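Local coordinates for Card1 endonuclease domain-containing protein (PDB 1XMX) that is of unknown function but probably binds nucleic acid, carrying a nuclease-like domain of the PD-(D/E)XK clan, at residues V15-P20 against A93-R98; N51-S56 against I144-T149; V281-G286 against R329-G334; V290-D295 against L322-S327. All blocks are in the same frame, centred on the assembly; numbering follows the deposited sequence.

Interaction 1 of 4, residues V15-P20 against A93-R98; sequences VRLVTP and ASCGLR
S94 is the first residue of 93-98 to meet the helix at 15-20, and it meets R16. The two CB atoms, R16 CB and S94 CB, are 3.7 Å apart, so the backbones run close here. S94 CB also lies over one face of the R16 guanidinium, 3.7 Å above its plane and offset toward the rim. S94 O comes close as well, at 2.9 Å from R16 NH2. It sits well out of the guanidinium plane, so the angle is poor and no hydrogen bond forms. The bond that fixes this end runs elsewhere, from R16 NH1 to V118 O. A bend in the arginine chain at chi3 (-65°) folds the guanidinium back beside the serine. S94 OG is held by N92 OD1 and V118 N, while N92 ND2 reaches the backbone oxygen of R16.

The setting is a Rossmann-like alpha/beta domain. Helix 15-22 follows strand 4-9. The adjacent parallel strand is 88-92, and residues 93-97 form the loop between it and helix 98-110. A magnesium ion is bound about 11 Å from the C95 side chain.

C95 continues the contact toward L17. Its SG is 3.7 Å from L17 CG, and L17 CD2 touches both SG and CB of the cysteine. The sulfur also comes within 4.1 Å of R16 NH2, obliquely to the guanidinium. It therefore lies between the leucine branch and the arginine end. Next, G96 gives its backbone N to D11 OD2, and L97 takes the N-cap position of helix 98-110.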
loop_
_atom_site.group_PDB
_atom_site.type_symbol
_atom_site.label_atom_id
_atom_site.label_comp_id
_atom_site.label_asym_id
_atom_site.label_seq_id
_atom_site.Cartn_x
_atom_site.Cartn_y
_atom_site.Cartn_z
ATOM N N VAL A 15 12.631 -4.097 2.687
ATOM C CA VAL A 15 11.842 -4.767 1.671
ATOM C C VAL A 15 12.644 -5.354 0.502
ATOM O O VAL A 15 12.285 -6.365 -0.053
ATOM C CB VAL A 15 10.825 -3.779 1.068
ATOM C CG1 VAL A 15 10.067 -4.438 -0.095
ATOM C CG2 VAL A 15 9.829 -3.348 2.143
ATOM N N ARG A 16 13.708 -4.686 0.112
ATOM C CA ARG A 16 14.488 -5.105 -1.037
ATOM C C ARG A 16 15.394 -6.313 -0.694
ATOM O O ARG A 16 16.046 -6.840 -1.575
ATOM C CB ARG A 16 15.304 -3.912 -1.591
ATOM C CG ARG A 16 14.453 -2.924 -2.393
ATOM C CD ARG A 16 15.305 -1.720 -2.682
ATOM N NE ARG A 16 15.665 -1.030 -1.439
ATOM C CZ ARG A 16 16.809 -0.400 -1.250
ATOM N NH1 ARG A 16 17.709 -0.368 -2.225
ATOM N NH2 ARG A 16 17.057 0.165 -0.082
ATOM N N LEU A 17 15.405 -6.753 0.562
ATOM C CA LEU A 17 16.026 -8.056 0.948
ATOM C C LEU A 17 15.066 -9.216 0.776
ATOM O O LEU A 17 15.487 -10.364 0.682
ATOM C CB LEU A 17 16.490 -8.028 2.396
ATOM C CG LEU A 17 17.519 -6.975 2.761
ATOM C CD1 LEU A 17 17.928 -7.099 4.251
ATOM C CD2 LEU A 17 18.755 -7.054 1.822
ATOM N N VAL A 18 13.769 -8.912 0.693
ATOM C CA VAL A 18 12.770 -9.937 0.545
ATOM C C VAL A 18 12.386 -10.121 -0.934
ATOM O O VAL A 18 12.223 -11.257 -1.400
ATOM C CB VAL A 18 11.473 -9.503 1.342
ATOM C CG1 VAL A 18 10.279 -10.340 1.008
ATOM C CG2 VAL A 18 11.720 -9.594 2.810
ATOM N N THR A 19 12.199 -9.017 -1.676
ATOM C CA THR A 19 11.668 -9.156 -3.040
ATOM C C THR A 19 12.519 -10.006 -4.042
ATOM O O THR A 19 11.952 -10.692 -4.871
ATOM C CB THR A 19 11.232 -7.806 -3.619
ATOM O OG1 THR A 19 12.342 -6.914 -3.678
ATOM C CG2 THR A 19 10.144 -7.154 -2.731
ATOM N N PRO A 20 13.872 -9.906 -4.010
ATOM C CA PRO A 20 14.665 -10.857 -4.759
ATOM C C PRO A 20 14.367 -12.340 -4.467
ATOM O O PRO A 20 14.407 -13.172 -5.402
ATOM C CB PRO A 20 16.102 -10.511 -4.341
ATOM C CG PRO A 20 16.013 -8.987 -4.000
ATOM C CD PRO A 20 14.716 -8.879 -3.336
ATOM N N ALA A 93 23.282 -6.163 -1.358
ATOM C CA ALA A 93 23.755 -4.935 -0.775
ATOM C C ALA A 93 22.710 -3.820 -0.861
ATOM O O ALA A 93 23.076 -2.643 -0.824
ATOM C CB ALA A 93 25.033 -4.480 -1.545
ATOM N N SER A 94 21.437 -4.173 -0.991
ATOM C CA SER A 94 20.371 -3.176 -1.131
ATOM C C SER A 94 20.132 -2.338 0.166
ATOM O O SER A 94 19.645 -1.190 0.101
ATOM C CB SER A 94 19.044 -3.860 -1.530
ATOM O OG SER A 94 19.182 -4.559 -2.757
ATOM N N CYS A 95 20.410 -2.928 1.320
ATOM C CA CYS A 95 19.979 -2.342 2.565
ATOM C C CYS A 95 21.136 -2.253 3.562
ATOM O O CYS A 95 22.156 -2.912 3.403
ATOM C CB CYS A 95 18.858 -3.188 3.178
ATOM S SG CYS A 95 17.403 -3.313 2.127
ATOM N N GLY A 96 20.960 -1.442 4.589
ATOM C CA GLY A 96 21.875 -1.421 5.727
ATOM C C GLY A 96 22.589 -0.093 5.847
ATOM O O GLY A 96 22.911 0.575 4.837
ATOM N N LEU A 97 22.894 0.280 7.072
ATOM C CA LEU A 97 23.751 1.479 7.309
ATOM C C LEU A 97 25.093 1.378 6.551
ATOM O O LEU A 97 25.665 0.282 6.391
ATOM C CB LEU A 97 23.965 1.708 8.810
ATOM C CG LEU A 97 22.746 2.153 9.664
ATOM C CD1 LEU A 97 23.048 2.137 11.173
ATOM C CD2 LEU A 97 22.133 3.515 9.286
ATOM N N ARG A 98 25.595 2.503 6.049
ATOM C CA ARG A 98 26.739 2.387 5.137
ATOM C C ARG A 98 27.991 1.811 5.776
ATOM O O ARG A 98 28.699 1.100 5.118
ATOM C CB ARG A 98 26.952 3.665 4.300
ATOM C CG ARG A 98 25.752 3.883 3.334
ATOM C CD ARG A 98 25.596 5.337 2.889
ATOM N NE ARG A 98 24.417 5.474 2.020
ATOM C CZ ARG A 98 23.182 5.722 2.463
ATOM N NH1 ARG A 98 22.951 5.876 3.772
ATOM N NH2 ARG A 98 22.182 5.821 1.607
#

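Interaction 2 of 4, residues N51-S56 against I144-T149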
loop_
_atom_site.group_PDB
_atom_site.type_symbol
_atom_site.label_atom_id
_atom_site.label_comp_id
_atom_site.label_asym_id
_atom_site.label_seq_id
_atom_site.Cartn_x
_atom_site.Cartn_y
_atom_site.Cartn_z
ATOM N N ASN A 51 9.327 -17.189 5.555
ATOM C CA ASN A 51 9.032 -18.570 5.991
ATOM C C ASN A 51 7.712 -19.122 5.438
ATOM O O ASN A 51 7.648 -20.335 5.134
ATOM C CB ASN A 51 9.051 -18.750 7.520
ATOM C CG ASN A 51 10.461 -18.663 8.127
ATOM O OD1 ASN A 51 10.603 -18.620 9.374
ATOM N ND2 ASN A 51 11.501 -18.627 7.274
ATOM N N LYS A 52 6.692 -18.245 5.326
ATOM C CA LYS A 52 5.399 -18.518 4.639
ATOM C C LYS A 52 5.628 -19.195 3.291
ATOM O O LYS A 52 4.862 -20.062 2.904
ATOM C CB LYS A 52 4.613 -17.237 4.287
ATOM C CG LYS A 52 3.629 -16.638 5.305
ATOM C CD LYS A 52 2.765 -15.576 4.556
ATOM C CE LYS A 52 2.356 -14.348 5.399
ATOM N NZ LYS A 52 0.833 -14.236 5.605
ATOM N N ARG A 53 6.659 -18.739 2.576
ATOM C CA ARG A 53 7.021 -19.279 1.265
ATOM C C ARG A 53 8.051 -20.350 1.332
ATOM O O ARG A 53 8.621 -20.701 0.298
ATOM C CB ARG A 53 7.590 -18.210 0.377
ATOM C CG ARG A 53 6.554 -17.292 -0.164
ATOM C CD ARG A 53 6.323 -16.106 0.680
ATOM N NE ARG A 53 5.573 -15.167 -0.127
ATOM C CZ ARG A 53 4.927 -14.116 0.354
ATOM N NH1 ARG A 53 4.943 -13.881 1.658
ATOM N NH2 ARG A 53 4.252 -13.316 -0.465
ATOM N N ASN A 54 8.330 -20.873 2.522
ATOM C CA ASN A 54 9.274 -21.962 2.588
ATOM C C ASN A 54 10.642 -21.464 2.193
ATOM O O ASN A 54 11.472 -22.224 1.711
ATOM C CB ASN A 54 8.870 -23.028 1.580
ATOM C CG ASN A 54 7.429 -23.422 1.714
ATOM O OD1 ASN A 54 7.070 -24.073 2.710
ATOM N ND2 ASN A 54 6.564 -22.997 0.735
ATOM N N ILE A 55 10.862 -20.168 2.309
ATOM C CA ILE A 55 12.228 -19.655 2.240
ATOM C C ILE A 55 12.746 -19.593 3.659
ATOM O O ILE A 55 12.155 -18.942 4.543
ATOM C CB ILE A 55 12.259 -18.297 1.544
ATOM C CG1 ILE A 55 11.911 -18.489 0.077
ATOM C CG2 ILE A 55 13.640 -17.555 1.701
ATOM C CD1 ILE A 55 11.173 -17.311 -0.468
ATOM N N SER A 56 13.856 -20.267 3.888
ATOM C CA SER A 56 14.464 -20.238 5.216
ATOM C C SER A 56 15.398 -19.055 5.526
ATOM O O SER A 56 15.946 -18.423 4.619
ATOM C CB SER A 56 15.116 -21.596 5.549
ATOM O OG SER A 56 16.189 -21.838 4.700
ATOM N N ILE A 144 0.332 -6.718 0.009
ATOM C CA ILE A 144 0.020 -5.723 1.087
ATOM C C ILE A 144 0.198 -6.319 2.482
ATOM O O ILE A 144 0.745 -5.676 3.384
ATOM C CB ILE A 144 -1.449 -5.205 0.971
ATOM C CG1 ILE A 144 -1.657 -4.500 -0.363
ATOM C CG2 ILE A 144 -1.820 -4.272 2.199
ATOM C CD1 ILE A 144 -3.085 -4.462 -0.886
ATOM N N ALA A 145 -0.265 -7.550 2.657
ATOM C CA ALA A 145 -0.224 -8.225 3.949
ATOM C C ALA A 145 1.191 -8.376 4.396
ATOM O O ALA A 145 1.512 -8.133 5.574
ATOM C CB ALA A 145 -0.874 -9.549 3.842
ATOM N N ASP A 146 2.054 -8.759 3.446
ATOM C CA ASP A 146 3.491 -8.967 3.687
ATOM C C ASP A 146 4.147 -7.677 4.004
ATOM O O ASP A 146 5.031 -7.616 4.894
ATOM C CB ASP A 146 4.142 -9.453 2.432
ATOM C CG ASP A 146 3.918 -10.894 2.222
ATOM O OD1 ASP A 146 3.560 -11.572 3.242
ATOM O OD2 ASP A 146 4.095 -11.332 1.052
ATOM N N TYR A 147 3.721 -6.642 3.273
ATOM C CA TYR A 147 4.249 -5.305 3.481
ATOM C C TYR A 147 3.960 -4.823 4.878
ATOM O O TYR A 147 4.845 -4.291 5.540
ATOM C CB TYR A 147 3.616 -4.314 2.508
ATOM C CG TYR A 147 4.677 -3.629 1.685
ATOM C CD1 TYR A 147 5.443 -2.609 2.221
ATOM C CD2 TYR A 147 4.939 -4.026 0.375
ATOM C CE1 TYR A 147 6.426 -1.987 1.471
ATOM C CE2 TYR A 147 5.937 -3.405 -0.395
ATOM C CZ TYR A 147 6.653 -2.380 0.167
ATOM O OH TYR A 147 7.627 -1.755 -0.553
ATOM N N LEU A 148 2.726 -5.005 5.346
ATOM C CA LEU A 148 2.404 -4.563 6.686
ATOM C C LEU A 148 3.206 -5.315 7.731
ATOM O O LEU A 148 3.703 -4.690 8.689
ATOM C CB LEU A 148 0.906 -4.615 6.979
ATOM C CG LEU A 148 0.048 -3.764 6.022
ATOM C CD1 LEU A 148 -1.427 -4.025 6.213
ATOM C CD2 LEU A 148 0.327 -2.290 6.179
ATOM N N THR A 149 3.332 -6.636 7.575
ATOM C CA THR A 149 4.089 -7.422 8.523
ATOM C C THR A 149 5.518 -6.876 8.610
ATOM O O THR A 149 6.053 -6.618 9.694
ATOM C CB THR A 149 4.139 -8.880 8.093
ATOM O OG1 THR A 149 2.807 -9.359 8.060
ATOM C CG2 THR A 149 5.000 -9.731 9.059
#
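R53 reaches out from the end of helix 40-52 and overlaps the carboxylate of D146 with its two terminal nitrogens. The grip is end-on. R53 NH1 bonds D146 OD1 at 3.1 Å, nearly straight at 167°. R53 NH2 bonds D146 OD2 along a more bent N-H line. That pair is modelled at 2.5 Å, shorter than usual, so its exact length is doubtful. A weak third bond links R53 NH1 and D146 OD2. D146 OD1 lies in the guanidinium plane, but the two flat groups are turned 49° apart, so the pair is not coplanar. Both oxygens are met on their syn sides. A bend at chi2 (91°) sends the arginine tip toward the aspartate, although its CB starts off to one side.

R53 NH1 has a further partner in V49 O, in the last turn of helix 40-52. This bond ties the guanidinium to the helix end. A formic acid molecule, probably from the crystallisation liquor, lies about 3 Å from the R53 side chain. K52 crosses the aspartate at a slant, its CE 3.7 Å from D146 OD1. Its NZ is farther off, beyond salt-bridge range, but may still favour the charged carboxylate.

D146 is buried at the contact, and V49 packs against it. The segment 51-56 ends its helix in a Schellman motif with N54 as the C-prime residue. The salt bridge thus joins a Schellman-capped helix end of the Rossmann-like domain to helix 144-150, which follows that domain's sheet.

Interaction 3 of 4, residues V281-G286 against R329-G334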
loop_
_atom_site.group_PDB
_atom_site.type_symbol
_atom_site.label_atom_id
_atom_site.label_comp_id
_atom_site.label_asym_id
_atom_site.label_seq_id
_atom_site.Cartn_x
_atom_site.Cartn_y
_atom_site.Cartn_z
ATOM N N VAL A 281 -5.805 -1.849 9.823
ATOM C CA VAL A 281 -4.373 -1.962 10.122
ATOM C C VAL A 281 -4.208 -1.737 11.623
ATOM O O VAL A 281 -4.704 -0.734 12.170
ATOM C CB VAL A 281 -3.521 -0.861 9.421
ATOM C CG1 VAL A 281 -1.988 -1.070 9.681
ATOM C CG2 VAL A 281 -3.839 -0.751 7.961
ATOM N N TYR A 282 -3.535 -2.681 12.270
ATOM C CA TYR A 282 -3.279 -2.669 13.696
ATOM C C TYR A 282 -1.766 -2.619 13.990
ATOM O O TYR A 282 -0.986 -3.303 13.312
ATOM C CB TYR A 282 -3.903 -3.929 14.337
ATOM C CG TYR A 282 -5.405 -4.039 14.141
ATOM C CD1 TYR A 282 -5.944 -4.698 13.035
ATOM C CD2 TYR A 282 -6.281 -3.484 15.065
ATOM C CE1 TYR A 282 -7.330 -4.802 12.855
ATOM C CE2 TYR A 282 -7.679 -3.558 14.899
ATOM C CZ TYR A 282 -8.196 -4.223 13.785
ATOM O OH TYR A 282 -9.573 -4.306 13.619
ATOM N N ARG A 283 -1.365 -1.797 14.977
ATOM C CA ARG A 283 0.009 -1.793 15.488
ATOM C C ARG A 283 -0.019 -1.830 17.012
ATOM O O ARG A 283 -0.700 -1.014 17.629
ATOM C CB ARG A 283 0.786 -0.569 14.995
ATOM C CG ARG A 283 1.073 -0.598 13.492
ATOM C CD ARG A 283 1.650 0.705 12.944
ATOM N NE ARG A 283 0.698 1.801 13.019
ATOM C CZ ARG A 283 0.879 3.051 12.579
ATOM N NH1 ARG A 283 2.003 3.442 12.003
ATOM N NH2 ARG A 283 -0.095 3.942 12.740
ATOM N N GLN A 284 0.661 -2.797 17.616
ATOM C CA GLN A 284 0.720 -2.900 19.062
ATOM C C GLN A 284 1.858 -2.054 19.603
ATOM O O GLN A 284 2.976 -2.109 19.068
ATOM C CB GLN A 284 0.962 -4.344 19.519
ATOM C CG GLN A 284 -0.274 -5.197 19.691
ATOM C CD GLN A 284 -1.321 -4.598 20.640
ATOM O OE1 GLN A 284 -2.408 -4.243 20.194
ATOM N NE2 GLN A 284 -1.009 -4.511 21.958
ATOM N N LEU A 285 1.585 -1.300 20.674
ATOM C CA LEU A 285 2.646 -0.656 21.487
ATOM C C LEU A 285 2.457 -1.026 22.966
ATOM O O LEU A 285 1.650 -0.419 23.672
ATOM C CB LEU A 285 2.674 0.863 21.296
ATOM C CG LEU A 285 2.865 1.490 19.890
ATOM C CD1 LEU A 285 1.901 0.946 18.817
ATOM C CD2 LEU A 285 2.728 2.986 19.952
ATOM N N GLY A 286 3.192 -2.029 23.441
ATOM C CA GLY A 286 2.882 -2.595 24.759
ATOM C C GLY A 286 1.428 -3.061 24.772
ATOM O O GLY A 286 0.971 -3.698 23.832
ATOM N N ARG A 329 1.916 6.505 5.238
ATOM C CA ARG A 329 2.723 6.118 4.111
ATOM C C ARG A 329 4.149 5.677 4.592
ATOM O O ARG A 329 4.558 4.506 4.451
ATOM C CB ARG A 329 2.711 7.337 3.202
ATOM C CG ARG A 329 3.503 7.244 1.914
ATOM C CD ARG A 329 4.590 8.224 2.060
ATOM N NE ARG A 329 4.376 9.396 1.266
ATOM C CZ ARG A 329 5.043 10.516 1.477
ATOM N NH1 ARG A 329 5.896 10.573 2.499
ATOM N NH2 ARG A 329 4.841 11.579 0.703
ATOM N N ASP A 330 4.855 6.604 5.237
ATOM C CA ASP A 330 6.173 6.355 5.830
ATOM C C ASP A 330 6.221 5.125 6.714
ATOM O O ASP A 330 7.019 4.212 6.494
ATOM C CB ASP A 330 6.618 7.599 6.616
ATOM C CG ASP A 330 6.764 8.855 5.702
ATOM O OD1 ASP A 330 7.069 8.672 4.464
ATOM O OD2 ASP A 330 6.564 10.010 6.211
ATOM N N LEU A 331 5.342 5.096 7.707
ATOM C CA LEU A 331 5.341 4.098 8.739
ATOM C C LEU A 331 4.888 2.723 8.247
ATOM O O LEU A 331 5.216 1.711 8.868
ATOM C CB LEU A 331 4.408 4.561 9.882
ATOM C CG LEU A 331 5.103 5.227 11.101
ATOM C CD1 LEU A 331 4.580 6.578 11.421
ATOM C CD2 LEU A 331 5.010 4.356 12.362
ATOM N N LEU A 332 4.106 2.669 7.162
ATOM C CA LEU A 332 3.576 1.369 6.702
ATOM C C LEU A 332 4.302 0.780 5.474
ATOM O O LEU A 332 4.160 -0.421 5.127
ATOM C CB LEU A 332 2.040 1.453 6.460
ATOM C CG LEU A 332 1.110 1.850 7.659
ATOM C CD1 LEU A 332 -0.307 1.941 7.233
ATOM C CD2 LEU A 332 1.135 0.905 8.844
ATOM N N GLY A 333 5.044 1.608 4.768
ATOM C CA GLY A 333 5.714 1.095 3.597
ATOM C C GLY A 333 7.088 1.666 3.373
ATOM O O GLY A 333 7.684 1.436 2.314
ATOM N N GLY A 334 7.554 2.492 4.301
ATOM C CA GLY A 334 8.920 2.964 4.254
ATOM C C GLY A 334 9.161 3.923 3.150
ATOM O O GLY A 334 8.243 4.584 2.690
#
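The guanidinium of R283 has L332 CD2 over one face, while L331 CD2 comes at it obliquely. The L331 approach is tight, with R283 NH1 only 3.2 Å from L331 CD2 and 3.4 Å from L331 CB. R283 and L331 cross at about a right angle. No hydrogen bond spans the contact, so the arginine acts here through its carbon chain and flat end. A bend at chi3 (-66°) brings that end over the leucines, and R283 CD touches L332 CD2 at 4.1 Å.

V281, two residues earlier on the same side of the strand, meets the same methyl. V281 CG1 and L332 CD2 approach tip to tip at 3.8 Å. The valine branch that does this is anti to its backbone N (chi1 -176°), which points it at the helix. A153 also packs on V281, R283 and L332.

The axes of segments 281-285 and 329-333 pass 11.7 Å apart at 82°, so here the helix runs almost square to the strand. Strand 279-285 forms an antiparallel hairpin with strand 288-300. This is the helix-on-sheet packing of an alpha/beta nuclease-like domain, here of the PD-(D/E)XK clan.

Interaction 4 of 4, residues V290-D295 against L322-S327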
loop_
_atom_site.group_PDB
_atom_site.type_symbol
_atom_site.label_atom_id
_atom_site.label_comp_id
_atom_site.label_asym_id
_atom_site.label_seq_id
_atom_site.Cartn_x
_atom_site.Cartn_y
_atom_site.Cartn_z
ATOM N N VAL A 290 -2.614 1.310 18.126
ATOM C CA VAL A 290 -3.144 2.246 17.118
ATOM C C VAL A 290 -3.741 1.578 15.869
ATOM O O VAL A 290 -3.103 0.748 15.250
ATOM C CB VAL A 290 -2.216 3.481 16.824
ATOM C CG1 VAL A 290 -0.990 3.539 17.757
ATOM C CG2 VAL A 290 -1.904 3.642 15.338
ATOM N N ARG A 291 -5.007 1.909 15.588
ATOM C CA ARG A 291 -5.815 1.330 14.484
ATOM C C ARG A 291 -5.935 2.382 13.372
ATOM O O ARG A 291 -6.141 3.562 13.651
ATOM C CB ARG A 291 -7.220 0.924 14.988
ATOM C CG ARG A 291 -8.075 -0.014 14.072
ATOM C CD ARG A 291 -8.197 0.456 12.631
ATOM N NE ARG A 291 -9.583 0.513 12.111
ATOM C CZ ARG A 291 -10.236 1.629 11.714
ATOM N NH1 ARG A 291 -9.634 2.826 11.783
ATOM N NH2 ARG A 291 -11.501 1.559 11.240
ATOM N N ASN A 292 -5.747 1.954 12.125
ATOM C CA ASN A 292 -5.899 2.819 10.985
ATOM C C ASN A 292 -6.715 2.069 9.949
ATOM O O ASN A 292 -6.869 0.877 10.068
ATOM C CB ASN A 292 -4.536 3.184 10.414
ATOM C CG ASN A 292 -3.783 4.197 11.277
ATOM O OD1 ASN A 292 -4.189 5.380 11.404
ATOM N ND2 ASN A 292 -2.663 3.747 11.858
ATOM N N GLU A 293 -7.264 2.770 8.955
ATOM C CA GLU A 293 -7.950 2.098 7.831
ATOM C C GLU A 293 -7.396 2.588 6.511
ATOM O O GLU A 293 -7.298 3.775 6.310
ATOM C CB GLU A 293 -9.459 2.353 7.849
ATOM C CG GLU A 293 -10.165 1.781 6.621
ATOM C CD GLU A 293 -11.661 1.881 6.741
ATOM O OE1 GLU A 293 -12.222 2.981 6.498
ATOM O OE2 GLU A 293 -12.281 0.855 7.098
ATOM N N LEU A 294 -7.043 1.684 5.604
ATOM C CA LEU A 294 -6.584 2.094 4.273
ATOM C C LEU A 294 -7.743 1.932 3.281
ATOM O O LEU A 294 -8.209 0.816 3.030
ATOM C CB LEU A 294 -5.334 1.286 3.828
ATOM C CG LEU A 294 -4.205 1.084 4.802
ATOM C CD1 LEU A 294 -3.086 0.266 4.218
ATOM C CD2 LEU A 294 -3.621 2.386 5.262
ATOM N N ASP A 295 -8.264 3.053 2.775
ATOM C CA ASP A 295 -9.447 3.009 1.923
ATOM C C ASP A 295 -9.218 2.086 0.711
ATOM O O ASP A 295 -9.958 1.123 0.512
ATOM C CB ASP A 295 -9.926 4.425 1.549
ATOM C CG ASP A 295 -10.365 5.240 2.770
ATOM O OD1 ASP A 295 -10.692 4.642 3.822
ATOM O OD2 ASP A 295 -10.358 6.491 2.717
ATOM N N LEU A 322 -3.798 15.327 5.580
ATOM C CA LEU A 322 -2.620 15.233 4.762
ATOM C C LEU A 322 -1.348 14.887 5.577
ATOM O O LEU A 322 -0.513 14.131 5.095
ATOM C CB LEU A 322 -2.425 16.543 4.008
ATOM C CG LEU A 322 -3.513 16.823 2.964
ATOM C CD1 LEU A 322 -3.105 18.103 2.309
ATOM C CD2 LEU A 322 -3.581 15.727 1.885
ATOM N N TYR A 323 -1.184 15.476 6.765
ATOM C CA TYR A 323 -0.095 15.088 7.692
ATOM C C TYR A 323 -0.210 13.654 8.136
ATOM O O TYR A 323 0.803 12.930 8.239
ATOM C CB TYR A 323 -0.129 15.936 8.945
ATOM C CG TYR A 323 0.221 17.310 8.688
ATOM C CD1 TYR A 323 1.442 17.633 8.130
ATOM C CD2 TYR A 323 -0.671 18.318 8.978
ATOM C CE1 TYR A 323 1.782 18.951 7.868
ATOM C CE2 TYR A 323 -0.351 19.610 8.717
ATOM C CZ TYR A 323 0.875 19.924 8.170
ATOM O OH TYR A 323 1.161 21.270 7.960
ATOM N N LYS A 324 -1.449 13.258 8.434
ATOM C CA LYS A 324 -1.722 11.889 8.806
ATOM C C LYS A 324 -1.495 10.917 7.658
ATOM O O LYS A 324 -0.945 9.847 7.866
ATOM C CB LYS A 324 -3.141 11.742 9.318
ATOM C CG LYS A 324 -3.440 10.358 9.780
ATOM C CD LYS A 324 -4.956 10.218 9.917
ATOM C CE LYS A 324 -5.391 9.148 10.867
ATOM N NZ LYS A 324 -5.407 7.781 10.241
ATOM N N LEU A 325 -1.965 11.258 6.456
ATOM C CA LEU A 325 -1.739 10.368 5.287
ATOM C C LEU A 325 -0.248 10.144 5.039
ATOM O O LEU A 325 0.177 9.011 4.930
ATOM C CB LEU A 325 -2.413 10.909 4.016
ATOM C CG LEU A 325 -2.364 10.075 2.715
ATOM C CD1 LEU A 325 -2.854 8.636 2.906
ATOM C CD2 LEU A 325 -3.160 10.785 1.582
ATOM N N GLU A 326 0.532 11.212 4.963
ATOM C CA GLU A 326 1.973 11.116 4.816
ATOM C C GLU A 326 2.659 10.266 5.909
ATOM O O GLU A 326 3.669 9.564 5.677
ATOM C CB GLU A 326 2.602 12.496 4.864
ATOM C CG GLU A 326 4.023 12.422 4.402
ATOM C CD GLU A 326 4.936 13.329 5.178
ATOM O OE1 GLU A 326 4.631 13.582 6.372
ATOM O OE2 GLU A 326 5.951 13.813 4.600
ATOM N N SER A 327 2.125 10.368 7.113
ATOM C CA SER A 327 2.666 9.656 8.218
ATOM C C SER A 327 2.366 8.140 8.120
ATOM O O SER A 327 3.183 7.301 8.510
ATOM C CB SER A 327 2.089 10.254 9.473
ATOM O OG SER A 327 2.080 9.280 10.467
HETATM O O HOH W 1 -6.893 5.830 9.658
#
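K324 NZ gives a hydrogen bond of 2.9 Å to N292 OD1. At this oxygen the donor arrives with a C=O...N angle of 150° and is tilted 18° from the carbonyl plane. K324 NZ also donates to a water. That contact is modelled at 2.5 Å, unusually short, so its exact length is doubtful. The same water accepts from E293 N at 3.2 Å. The lysine thus reaches the strand twice, once directly through a side chain and once through water to the backbone.

The side chains run past each other in opposite directions. Contact is limited to K324 NZ and CE with the N292 amide. K324 leaves the helix with CG anti to the backbone N and runs extended as far as CE. There it bends at chi4 (-83°), which turns NZ onto the amide oxygen. N292 is buried, and its oxygen gains a charged partner from an otherwise exposed lysine. The contact is small, 57 Å² in all, and carries no apolar packing. R291 adds a like charge nearby, with R291 NH1 6.7 Å from K324 NZ.

D295 ends the segment where the chain turns a corner. Its OD2 accepts from C309 N, and its side chain touches E308. These acidic neighbours are consistent with the active-site positions of the PD-(D/E)XK clan. N292, which K324 holds, is three residues before D295 in the chain, close to this probable site. Strand 288-300 sits between strands 279-285 and 303-310 in the sheet. Helix 321-333 lies beside it, with L325 on E308 of strand 303-310 and helix 349-358 packed against L322, Y323 and E326.

Overall arrangement
Interactions 1 and 2 belong to the Rossmann-like part, and their segments alternate along the chain. Their centres are about 15 Å apart, and V15 packs on Y147. Interactions 3 and 4 come later, in the nuclease-like domain. Their centres are about 9 Å apart, and they share helix 321-333. Their strands, 279-285 and 288-300, are neighbours in one sheet, and interaction 4 falls between the two segments of interaction 3. Helix 144-150 is the bridge: Y147 and L148 touch L332 and G333, so interactions 2 and 3 meet across the domain boundary. The centres of interactions 1 and 4, at the ends of this row, are about 26 Å apart. The row gives a continuous packing path between the two domains.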